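Side-chain contacts in macrolide export ATP-binding/permease protein MacB (Actinobacillus actinomycetemcomitans, PDB 3FTJ), which probably exports macrolides, using ATP, as the inner-membrane ABC transporter of a tripartite efflux system, this chain being the transporter's periplasmic region: residues E97-D101 with Q102-V106; I214-T217 with I218-T222; S199-K203 with K204-I208. One frame throughout, in Å; residues are numbered along the deposited sequence.

Interaction 1 (E97-D101 with Q102-V106)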
ATOM      1  N   GLU A  97      -7.595 -13.655   1.541  1.00 30.08           N
ATOM      2  CA  GLU A  97      -6.402 -14.403   1.169  1.00 29.07           C
ATOM      3  C   GLU A  97      -6.645 -15.138  -0.140  1.00 27.62           C
ATOM      4  O   GLU A  97      -5.724 -15.330  -0.941  1.00 24.60           O
ATOM      5  CB  GLU A  97      -6.026 -15.388   2.278  1.00 32.20           C
ATOM      6  CG  GLU A  97      -4.906 -16.345   1.920  1.00 34.87           C
ATOM      7  CD  GLU A  97      -4.663 -17.378   3.012  1.00 45.54           C
ATOM      8  OE1 GLU A  97      -4.578 -16.983   4.191  1.00 49.03           O
ATOM      9  OE2 GLU A  97      -4.557 -18.582   2.691  1.00 46.03           O
ATOM     10  N   ASP A  98      -7.895 -15.534  -0.366  1.00 24.23           N
ATOM     11  CA  ASP A  98      -8.240 -16.245  -1.589  1.00 29.60           C
ATOM     12  C   ASP A  98      -8.141 -15.340  -2.821  1.00 26.07           C
ATOM     13  O   ASP A  98      -7.752 -15.786  -3.896  1.00 24.50           O
ATOM     14  CB  ASP A  98      -9.640 -16.846  -1.485  1.00 31.14           C
ATOM     15  CG  ASP A  98     -10.109 -17.446  -2.791  1.00 36.00           C
ATOM     16  OD1 ASP A  98     -10.872 -16.768  -3.521  1.00 39.99           O
ATOM     17  OD2 ASP A  98      -9.703 -18.589  -3.097  1.00 40.44           O
ATOM     18  N   ASP A  99      -8.516 -14.076  -2.668  1.00 26.02           N
ATOM     19  CA  ASP A  99      -8.387 -13.117  -3.771  1.00 22.48           C
ATOM     20  C   ASP A  99      -6.914 -12.990  -4.142  1.00 21.31           C
ATOM     21  O   ASP A  99      -6.539 -13.053  -5.311  1.00 21.50           O
ATOM     22  CB  ASP A  99      -8.938 -11.752  -3.377  1.00 19.41           C
ATOM     23  CG  ASP A  99     -10.441 -11.751  -3.195  1.00 20.71           C
ATOM     24  OD1 ASP A  99     -11.163 -12.315  -4.047  1.00 22.86           O
ATOM     25  OD2 ASP A  99     -10.912 -11.152  -2.208  1.00 23.73           O
ATOM     26  N   VAL A 100      -6.077 -12.830  -3.127  1.00 23.70           N
ATOM     27  CA  VAL A 100      -4.639 -12.725  -3.334  1.00 21.29           C
ATOM     28  C   VAL A 100      -4.064 -13.985  -3.975  1.00 25.28           C
ATOM     29  O   VAL A 100      -3.369 -13.906  -4.988  1.00 23.69           O
ATOM     30  CB  VAL A 100      -3.927 -12.442  -2.013  1.00 22.48           C
ATOM     31  CG1 VAL A 100      -2.415 -12.564  -2.180  1.00 22.42           C
ATOM     32  CG2 VAL A 100      -4.334 -11.064  -1.481  1.00 20.70           C
ATOM     33  N   ASP A 101      -4.360 -15.146  -3.386  1.00 24.89           N
ATOM     34  CA  ASP A 101      -3.857 -16.427  -3.880  1.00 22.96           C
ATOM     35  C   ASP A 101      -4.273 -16.737  -5.324  1.00 27.53           C
ATOM     36  O   ASP A 101      -3.497 -17.313  -6.089  1.00 25.87           O
ATOM     37  CB  ASP A 101      -4.320 -17.566  -2.968  1.00 28.14           C
ATOM     38  CG  ASP A 101      -3.473 -17.699  -1.711  1.00 36.75           C
ATOM     39  OD1 ASP A 101      -2.245 -17.489  -1.786  1.00 37.30           O
ATOM     40  OD2 ASP A 101      -4.038 -18.020  -0.645  1.00 38.19           O
ATOM     41  N   GLN A 102      -5.499 -16.373  -5.684  1.00 21.34           N
ATOM     42  CA  GLN A 102      -6.028 -16.685  -7.009  1.00 24.29           C
ATOM     43  C   GLN A 102      -5.898 -15.499  -7.976  1.00 25.72           C
ATOM     44  O   GLN A 102      -6.361 -15.561  -9.108  1.00 23.58           O
ATOM     45  CB  GLN A 102      -7.494 -17.122  -6.911  1.00 26.14           C
ATOM     46  CG  GLN A 102      -7.720 -18.327  -6.007  1.00 28.86           C
ATOM     47  CD  GLN A 102      -6.952 -19.550  -6.475  1.00 34.91           C
ATOM     48  OE1 GLN A 102      -7.195 -20.069  -7.564  1.00 45.39           O
ATOM     49  NE2 GLN A 102      -6.016 -20.016  -5.654  1.00 40.64           N
ATOM     50  N   SER A 103      -5.261 -14.423  -7.528  1.00 22.93           N
ATOM     51  CA  SER A 103      -5.091 -13.250  -8.380  1.00 23.66           C
ATOM     52  C   SER A 103      -6.423 -12.859  -9.021  1.00 21.32           C
ATOM     53  O   SER A 103      -6.514 -12.712 -10.235  1.00 22.41           O
ATOM     54  CB  SER A 103      -4.050 -13.529  -9.469  1.00 23.47           C
ATOM     55  OG  SER A 103      -2.764 -13.743  -8.899  1.00 27.66           O
ATOM     56  N   ASN A 104      -7.452 -12.700  -8.196  1.00 18.09           N
ATOM     57  CA  ASN A 104      -8.780 -12.361  -8.687  1.00 19.93           C
ATOM     58  C   ASN A 104      -8.839 -10.910  -9.139  1.00 22.50           C
ATOM     59  O   ASN A 104      -8.268 -10.019  -8.494  1.00 16.99           O
ATOM     60  CB  ASN A 104      -9.838 -12.600  -7.603  1.00 21.03           C
ATOM     61  CG  ASN A 104     -10.213 -14.068  -7.453  1.00 24.70           C
ATOM     62  OD1 ASN A 104     -10.819 -14.464  -6.458  1.00 26.22           O
ATOM     63  ND2 ASN A 104      -9.849 -14.878  -8.433  1.00 25.53           N
ATOM     64  N   GLN A 105      -9.537 -10.673 -10.247  1.00 21.60           N
ATOM     65  CA  GLN A 105      -9.736  -9.317 -10.744  1.00 18.80           C
ATOM     66  C   GLN A 105     -10.914  -8.688 -10.025  1.00 18.79           C
ATOM     67  O   GLN A 105     -12.009  -8.541 -10.576  1.00 18.84           O
ATOM     68  CB  GLN A 105      -9.930  -9.314 -12.258  1.00 17.36           C
ATOM     69  CG  GLN A 105      -8.649  -9.670 -12.997  1.00 20.98           C
ATOM     70  CD  GLN A 105      -8.882 -10.085 -14.443  1.00 25.17           C
ATOM     71  OE1 GLN A 105      -8.199 -10.962 -14.955  1.00 29.60           O
ATOM     72  NE2 GLN A 105      -9.848  -9.456 -15.101  1.00 19.60           N
ATOM     73  N   VAL A 106     -10.687  -8.361  -8.761  1.00 17.03           N
ATOM     74  CA  VAL A 106     -11.696  -7.707  -7.949  1.00 18.75           C
ATOM     75  C   VAL A 106     -11.113  -6.409  -7.441  1.00 18.94           C
ATOM     76  O   VAL A 106      -9.899  -6.288  -7.278  1.00 19.35           O
ATOM     77  CB  VAL A 106     -12.132  -8.581  -6.741  1.00 19.18           C
ATOM     78  CG1 VAL A 106     -12.857  -9.849  -7.220  1.00 16.36           C
ATOM     79  CG2 VAL A 106     -10.934  -8.935  -5.875  1.00 18.08           C
TER
HETATM   80  O   HOH W   1      -2.502 -16.453  -8.561  1.00 28.08           O
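A first torsion of -58° sets Gln102 CG beside its own backbone N and against Asp98, whose CG stands anti to its N and close to its carbonyl carbon (chi1 173°); the bend at chi2 then turns the Gln102 amide to the Asp101 carbonyl, NE2 lying 3.7 Å from Asp101 O. These residues meet at the end of helix 97-102, in a Schellman motif. Gln102 CG is what touches Asp98, 3.5 Å from its OD2. The backbone does the firmer work. Gln102 N keeps the helical bond to Asp98 O at 2.9 Å, after which Ser103 takes a positive phi and reverses the chain. That reversal carries Asn104 N to Asp99 O at 3.0 Å, in the carbonyl plane and on a lone pair, while Ser103 N reaches Val100 O at 3.2 Å from well above the plane of that carbonyl. Apolar Val106 suits its buried place at the start of strand 106-110, and its CG2 packs 3.8 Å from Asp99 OD1, the two side chains crossing at about a right angle. The buried charge of Asp99 is met by a salt bridge to Arg93 and by Thr96 N, which ties the start of the helix to the residues before it. Small and hydroxylated, Ser103 has its OG bonded to Asn165 of helix 160-168. A water also bridges the turn, donating a hydrogen bond to Asp101 O at 2.8 Å and bonded to Ser103 OG at 2.7 Å.

Interaction 2 (I214-T217 with I218-T222); sequences IKQT and IENTT
The C-terminal end of helix 211-219, the last helix of this periplasmic region, is finished by Asn220 and Thr221, whose side chains turn back onto the carbonyls of Gln216 and Thr217. Up to Glu219 the ordinary i to i+4 backbone bonds hold: Ile218 N to Ile214 O, and Glu219 N to Lys215 O at 2.9 Å. Asn220 then leaves helical angles, and its two nitrogens grip one oxygen. Its backbone N lies 3.2 Å from Gln216 O, whereas its amide ND2 makes a short bond of 2.6 Å to the same Gln216 O, from the opposite face of the carbonyl plane. A first torsion of -71°, with CG beside the backbone N, folds the amide back over the last turn. Its ND2 also lies alongside the Gln216 aliphatic chain, the two amide planes being 69° apart. One residue on, Thr221 OG1 donates to Thr217 O at 2.9 Å, approaching 32° off the carbonyl plane.

Two further pairs run along the helix. Ile214 and Ile218 lie side by side and point the same way, with CG2 of Ile214 4.1 Å from CD1 of Ile218; being apolar, they suit the side that faces the N-terminal residues, where Ile214 touches Ile11. On another side Lys215 NZ and Glu219 OE2 form a long salt bridge of 3.9 Å. The carboxylate also rests against the lysine methylenes, CG of Lys215 being 3.7 Å from OE2 of Glu219, and the Lys215 side chain also touches Ile4 and Ile8. At the helix end the Asn220 amide thus adds a second donor to Gln216 O, and Thr221 OG1 takes Thr217 O, to which no i+4 backbone bond forms; the stretched ion pair is probably worth little at this solvent-facing surface.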
ATOM      1  N   ILE A 214       9.311  10.804  11.144  1.00 31.82           N
ATOM      2  CA  ILE A 214       8.580  12.065  11.234  1.00 34.40           C
ATOM      3  C   ILE A 214       9.204  12.969  12.292  1.00 32.89           C
ATOM      4  O   ILE A 214       9.515  14.127  12.026  1.00 36.68           O
ATOM      5  CB  ILE A 214       7.093  11.849  11.570  1.00 32.08           C
ATOM      6  CG1 ILE A 214       6.379  11.106  10.437  1.00 35.03           C
ATOM      7  CG2 ILE A 214       6.406  13.184  11.840  1.00 32.15           C
ATOM      8  CD1 ILE A 214       4.932  10.783  10.759  1.00 37.67           C
ATOM      9  N   LYS A 215       9.393  12.433  13.493  1.00 35.14           N
ATOM     10  CA  LYS A 215       9.991  13.207  14.575  1.00 37.29           C
ATOM     11  C   LYS A 215      11.366  13.746  14.185  1.00 37.39           C
ATOM     12  O   LYS A 215      11.680  14.912  14.423  1.00 34.34           O
ATOM     13  CB  LYS A 215      10.113  12.368  15.844  1.00 36.84           C
ATOM     14  CG  LYS A 215      10.622  13.162  17.031  1.00 41.11           C
ATOM     15  CD  LYS A 215      10.955  12.272  18.213  1.00 44.68           C
ATOM     16  CE  LYS A 215      12.167  11.406  17.917  1.00 45.77           C
ATOM     17  NZ  LYS A 215      12.950  11.099  19.150  1.00 45.24           N
ATOM     18  N   GLN A 216      12.183  12.888  13.584  1.00 37.08           N
ATOM     19  CA  GLN A 216      13.537  13.269  13.214  1.00 40.42           C
ATOM     20  C   GLN A 216      13.512  14.369  12.155  1.00 37.77           C
ATOM     21  O   GLN A 216      14.386  15.236  12.119  1.00 38.05           O
ATOM     22  CB  GLN A 216      14.326  12.055  12.727  1.00 40.86           C
ATOM     23  CG  GLN A 216      15.819  12.284  12.656  1.00 49.41           C
ATOM     24  CD  GLN A 216      16.576  11.056  12.198  1.00 54.03           C
ATOM     25  OE1 GLN A 216      16.248   9.931  12.582  1.00 50.62           O
ATOM     26  NE2 GLN A 216      17.600  11.264  11.374  1.00 53.71           N
ATOM     27  N   THR A 217      12.497  14.337  11.302  1.00 37.03           N
ATOM     28  CA  THR A 217      12.326  15.376  10.298  1.00 36.76           C
ATOM     29  C   THR A 217      11.957  16.708  10.950  1.00 38.56           C
ATOM     30  O   THR A 217      12.484  17.754  10.577  1.00 38.78           O
ATOM     31  CB  THR A 217      11.240  15.002   9.274  1.00 36.05           C
ATOM     32  OG1 THR A 217      11.672  13.869   8.513  1.00 33.13           O
ATOM     33  CG2 THR A 217      10.980  16.168   8.333  1.00 34.00           C
ATOM     34  N   ILE A 218      11.052  16.670  11.923  1.00 33.43           N
ATOM     35  CA  ILE A 218      10.599  17.897  12.569  1.00 38.49           C
ATOM     36  C   ILE A 218      11.723  18.541  13.377  1.00 40.05           C
ATOM     37  O   ILE A 218      11.874  19.759  13.381  1.00 37.18           O
ATOM     38  CB  ILE A 218       9.363  17.663  13.465  1.00 37.65           C
ATOM     39  CG1 ILE A 218       8.245  17.006  12.658  1.00 37.70           C
ATOM     40  CG2 ILE A 218       8.880  18.977  14.049  1.00 41.53           C
ATOM     41  CD1 ILE A 218       6.923  16.952  13.372  1.00 41.14           C
ATOM     42  N   GLU A 219      12.517  17.715  14.047  1.00 40.58           N
ATOM     43  CA  GLU A 219      13.633  18.209  14.840  1.00 40.92           C
ATOM     44  C   GLU A 219      14.686  18.892  13.968  1.00 40.44           C
ATOM     45  O   GLU A 219      15.309  19.869  14.382  1.00 38.62           O
ATOM     46  CB  GLU A 219      14.262  17.062  15.632  1.00 39.16           C
ATOM     47  CG  GLU A 219      13.291  16.376  16.583  1.00 44.34           C
ATOM     48  CD  GLU A 219      13.902  15.167  17.271  1.00 50.57           C
ATOM     49  OE1 GLU A 219      14.699  14.453  16.618  1.00 47.36           O
ATOM     50  OE2 GLU A 219      13.579  14.930  18.461  1.00 49.96           O
ATOM     51  N   ASN A 220      14.870  18.383  12.755  1.00 40.38           N
ATOM     52  CA  ASN A 220      15.918  18.882  11.871  1.00 39.57           C
ATOM     53  C   ASN A 220      15.436  19.954  10.901  1.00 40.72           C
ATOM     54  O   ASN A 220      16.140  20.311   9.957  1.00 40.99           O
ATOM     55  CB  ASN A 220      16.581  17.727  11.116  1.00 40.68           C
ATOM     56  CG  ASN A 220      17.437  16.860  12.019  1.00 38.40           C
ATOM     57  OD1 ASN A 220      18.502  17.278  12.473  1.00 42.18           O
ATOM     58  ND2 ASN A 220      16.980  15.648  12.281  1.00 40.97           N
ATOM     59  N   THR A 221      14.228  20.457  11.137  1.00 44.97           N
ATOM     60  CA  THR A 221      13.700  21.578  10.365  1.00 43.44           C
ATOM     61  C   THR A 221      13.752  22.850  11.213  1.00 45.64           C
ATOM     62  O   THR A 221      13.545  22.813  12.429  1.00 42.29           O
ATOM     63  CB  THR A 221      12.256  21.322   9.873  1.00 40.30           C
ATOM     64  OG1 THR A 221      12.240  20.183   9.005  1.00 39.33           O
ATOM     65  CG2 THR A 221      11.732  22.521   9.106  1.00 44.31           C
ATOM     66  N   THR A 222      14.042  23.971  10.560  1.00 42.13           N
ATOM     67  CA  THR A 222      14.179  25.249  11.244  1.00 42.08           C
ATOM     68  C   THR A 222      12.828  25.830  11.659  1.00 46.33           C
ATOM     69  O   THR A 222      11.921  25.967  10.838  1.00 49.88           O
ATOM     70  CB  THR A 222      14.940  26.245  10.361  1.00 43.35           C
ATOM     71  OG1 THR A 222      16.350  26.023  10.509  1.00 37.82           O
ATOM     72  CG2 THR A 222      14.602  27.669  10.750  1.00 42.75           C
TER

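Interaction 3 (S199-K203 with K204-I208); sequences SLHGK and KDFFI
Asp205 takes a hydrogen bond from His201 on one oxygen and a salt bridge from Lys203 on the other. His201 ND1 donates to Asp205 OD1 at 2.6 Å in an almost straight bond of 178°, within the imidazole plane and onto the syn lone pair. Lys203 NZ meets Asp205 OD2 on its anti side at 2.8 Å: the lysine chain runs extended to CE, 3.4 Å from Asp205 CB, and the bend at chi4 then turns NZ to the oxygen. Water 2 also donates to Asp205 OD2, at 2.5 Å. With chi1 at 59°, the Asp205 carboxylate sits between its own N and carbonyl carbon, turned back to the helix end.

Phe206 sets its edge toward the His201 face, ring centroids 5.9 Å apart and planes at 89°. Further out, His201 NE2 is hydrogen-bonded to Asp39, so carboxylates meet both ring nitrogens, which would favour a protonated imidazole. Gly202, with positive phi, lets the chain leave the helix. Beyond the turn, Phe206 packs on Leu197 of helix 186-201 and Ile18 of strand 15-20. The arrangement is a tight helix-to-strand connection, joining helix 186-201 to strand 206-209, which pairs antiparallel with strand 15-20.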
ATOM      1  N   SER A 199      20.883  -7.028   3.707  1.00 24.70           N
ATOM      2  CA  SER A 199      21.406  -8.363   3.416  1.00 23.37           C
ATOM      3  C   SER A 199      20.755  -8.928   2.151  1.00 22.22           C
ATOM      4  O   SER A 199      21.422  -9.512   1.288  1.00 20.53           O
ATOM      5  CB  SER A 199      21.133  -9.292   4.600  1.00 21.97           C
ATOM      6  OG  SER A 199      21.675 -10.585   4.391  1.00 23.44           O
ATOM      7  N   LEU A 200      19.442  -8.757   2.060  1.00 22.14           N
ATOM      8  CA  LEU A 200      18.672  -9.225   0.913  1.00 22.44           C
ATOM      9  C   LEU A 200      19.103  -8.522  -0.366  1.00 22.13           C
ATOM     10  O   LEU A 200      19.404  -9.173  -1.372  1.00 23.54           O
ATOM     11  CB  LEU A 200      17.191  -8.958   1.152  1.00 21.32           C
ATOM     12  CG  LEU A 200      16.206 -10.100   1.393  1.00 23.42           C
ATOM     13  CD1 LEU A 200      16.882 -11.394   1.746  1.00 23.71           C
ATOM     14  CD2 LEU A 200      15.185  -9.683   2.451  1.00 20.65           C
ATOM     15  N   HIS A 201      19.129  -7.193  -0.325  1.00 21.55           N
ATOM     16  CA  HIS A 201      19.419  -6.383  -1.513  1.00 22.67           C
ATOM     17  C   HIS A 201      20.902  -6.258  -1.816  1.00 23.71           C
ATOM     18  O   HIS A 201      21.285  -5.905  -2.932  1.00 26.05           O
ATOM     19  CB  HIS A 201      18.825  -4.978  -1.361  1.00 23.45           C
ATOM     20  CG  HIS A 201      17.334  -4.940  -1.475  1.00 24.71           C
ATOM     21  ND1 HIS A 201      16.624  -3.761  -1.618  1.00 20.23           N
ATOM     22  CD2 HIS A 201      16.418  -5.935  -1.503  1.00 19.85           C
ATOM     23  CE1 HIS A 201      15.336  -4.033  -1.692  1.00 19.12           C
ATOM     24  NE2 HIS A 201      15.181  -5.346  -1.627  1.00 21.24           N
ATOM     25  N   GLY A 202      21.738  -6.528  -0.818  1.00 24.60           N
ATOM     26  CA  GLY A 202      23.173  -6.376  -0.968  1.00 24.19           C
ATOM     27  C   GLY A 202      23.654  -4.952  -0.748  1.00 29.01           C
ATOM     28  O   GLY A 202      24.849  -4.678  -0.861  1.00 28.76           O
ATOM     29  N   LYS A 203      22.723  -4.052  -0.427  1.00 26.36           N
ATOM     30  CA  LYS A 203      23.028  -2.631  -0.234  1.00 27.49           C
ATOM     31  C   LYS A 203      21.806  -1.869   0.287  1.00 30.05           C
ATOM     32  O   LYS A 203      20.667  -2.319   0.141  1.00 30.42           O
ATOM     33  CB  LYS A 203      23.488  -1.992  -1.550  1.00 28.61           C
ATOM     34  CG  LYS A 203      22.383  -1.882  -2.604  1.00 30.68           C
ATOM     35  CD  LYS A 203      22.887  -1.196  -3.860  1.00 34.05           C
ATOM     36  CE  LYS A 203      21.741  -0.612  -4.686  1.00 45.66           C
ATOM     37  NZ  LYS A 203      20.905  -1.644  -5.382  1.00 40.47           N
ATOM     38  N   LYS A 204      22.044  -0.704   0.877  1.00 26.26           N
ATOM     39  CA  LYS A 204      20.954   0.117   1.389  1.00 28.55           C
ATOM     40  C   LYS A 204      20.391   0.974   0.260  1.00 32.07           C
ATOM     41  O   LYS A 204      20.863   2.082   0.006  1.00 27.16           O
ATOM     42  CB  LYS A 204      21.427   0.994   2.557  1.00 29.72           C
ATOM     43  CG  LYS A 204      20.354   1.906   3.133  1.00 33.17           C
ATOM     44  CD  LYS A 204      19.741   1.335   4.393  1.00 30.72           C
ATOM     45  CE  LYS A 204      18.619   2.213   4.922  1.00 31.16           C
ATOM     46  NZ  LYS A 204      18.920   3.650   4.726  1.00 40.70           N
ATOM     47  N   ASP A 205      19.387   0.433  -0.424  1.00 27.21           N
ATOM     48  CA  ASP A 205      18.772   1.104  -1.550  1.00 24.68           C
ATOM     49  C   ASP A 205      17.287   1.300  -1.285  1.00 26.76           C
ATOM     50  O   ASP A 205      16.466   1.234  -2.199  1.00 27.65           O
ATOM     51  CB  ASP A 205      18.989   0.297  -2.831  1.00 25.41           C
ATOM     52  CG  ASP A 205      18.414  -1.100  -2.743  1.00 26.32           C
ATOM     53  OD1 ASP A 205      17.692  -1.388  -1.771  1.00 25.04           O
ATOM     54  OD2 ASP A 205      18.679  -1.911  -3.653  1.00 28.05           O
ATOM     55  N   PHE A 206      16.957   1.544  -0.022  1.00 24.18           N
ATOM     56  CA  PHE A 206      15.575   1.698   0.420  1.00 21.99           C
ATOM     57  C   PHE A 206      15.624   2.592   1.633  1.00 22.89           C
ATOM     58  O   PHE A 206      16.694   2.821   2.194  1.00 25.10           O
ATOM     59  CB  PHE A 206      14.999   0.340   0.834  1.00 22.57           C
ATOM     60  CG  PHE A 206      15.791  -0.338   1.917  1.00 23.40           C
ATOM     61  CD1 PHE A 206      15.531  -0.079   3.257  1.00 23.13           C
ATOM     62  CD2 PHE A 206      16.811  -1.218   1.595  1.00 22.66           C
ATOM     63  CE1 PHE A 206      16.270  -0.697   4.264  1.00 22.05           C
ATOM     64  CE2 PHE A 206      17.558  -1.838   2.588  1.00 24.14           C
ATOM     65  CZ  PHE A 206      17.289  -1.574   3.929  1.00 26.12           C
ATOM     66  N   PHE A 207      14.473   3.096   2.054  1.00 23.83           N
ATOM     67  CA  PHE A 207      14.418   3.858   3.293  1.00 26.38           C
ATOM     68  C   PHE A 207      13.122   3.547   4.016  1.00 29.84           C
ATOM     69  O   PHE A 207      12.161   3.072   3.407  1.00 26.10           O
ATOM     70  CB  PHE A 207      14.575   5.361   3.041  1.00 27.95           C
ATOM     71  CG  PHE A 207      13.516   5.956   2.152  1.00 29.30           C
ATOM     72  CD1 PHE A 207      12.487   6.715   2.690  1.00 29.14           C
ATOM     73  CD2 PHE A 207      13.560   5.777   0.777  1.00 27.46           C
ATOM     74  CE1 PHE A 207      11.517   7.275   1.876  1.00 30.75           C
ATOM     75  CE2 PHE A 207      12.590   6.341  -0.046  1.00 27.45           C
ATOM     76  CZ  PHE A 207      11.570   7.089   0.505  1.00 29.59           C
ATOM     77  N   ILE A 208      13.107   3.797   5.320  1.00 28.49           N
ATOM     78  CA  ILE A 208      11.975   3.425   6.154  1.00 25.53           C
ATOM     79  C   ILE A 208      11.293   4.662   6.716  1.00 27.83           C
ATOM     80  O   ILE A 208      11.953   5.588   7.190  1.00 30.13           O
ATOM     81  CB  ILE A 208      12.421   2.489   7.290  1.00 29.38           C
ATOM     82  CG1 ILE A 208      13.092   1.240   6.708  1.00 26.55           C
ATOM     83  CG2 ILE A 208      11.238   2.110   8.172  1.00 32.50           C
ATOM     84  CD1 ILE A 208      13.306   0.129   7.717  1.00 29.84           C
TER
HETATM   85  O   HOH W   2      18.769  -4.274  -4.518  1.00 24.16           O

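All three contacts are local and sit where helices end, yet each is built differently: backbone bonds around a positive phi in interaction 1, side-chain donors in interaction 2, and in interaction 3 an exit through Gly202, with Asp205 linking side chains across the turn. Interactions 3 and 2 follow one another through strand 206-209 and helix 211-219, with centres about 23 Å and nearest atoms about 7 Å apart; Thr213 ties them, since its OG1 bonds Ile208 O and its O receives Thr217 OG1. Interaction 1 stands apart, its centre about 29 Å from that of interaction 3 and about 40 Å from that of interaction 2, which lies on the other side of the chain's centre. None touches another.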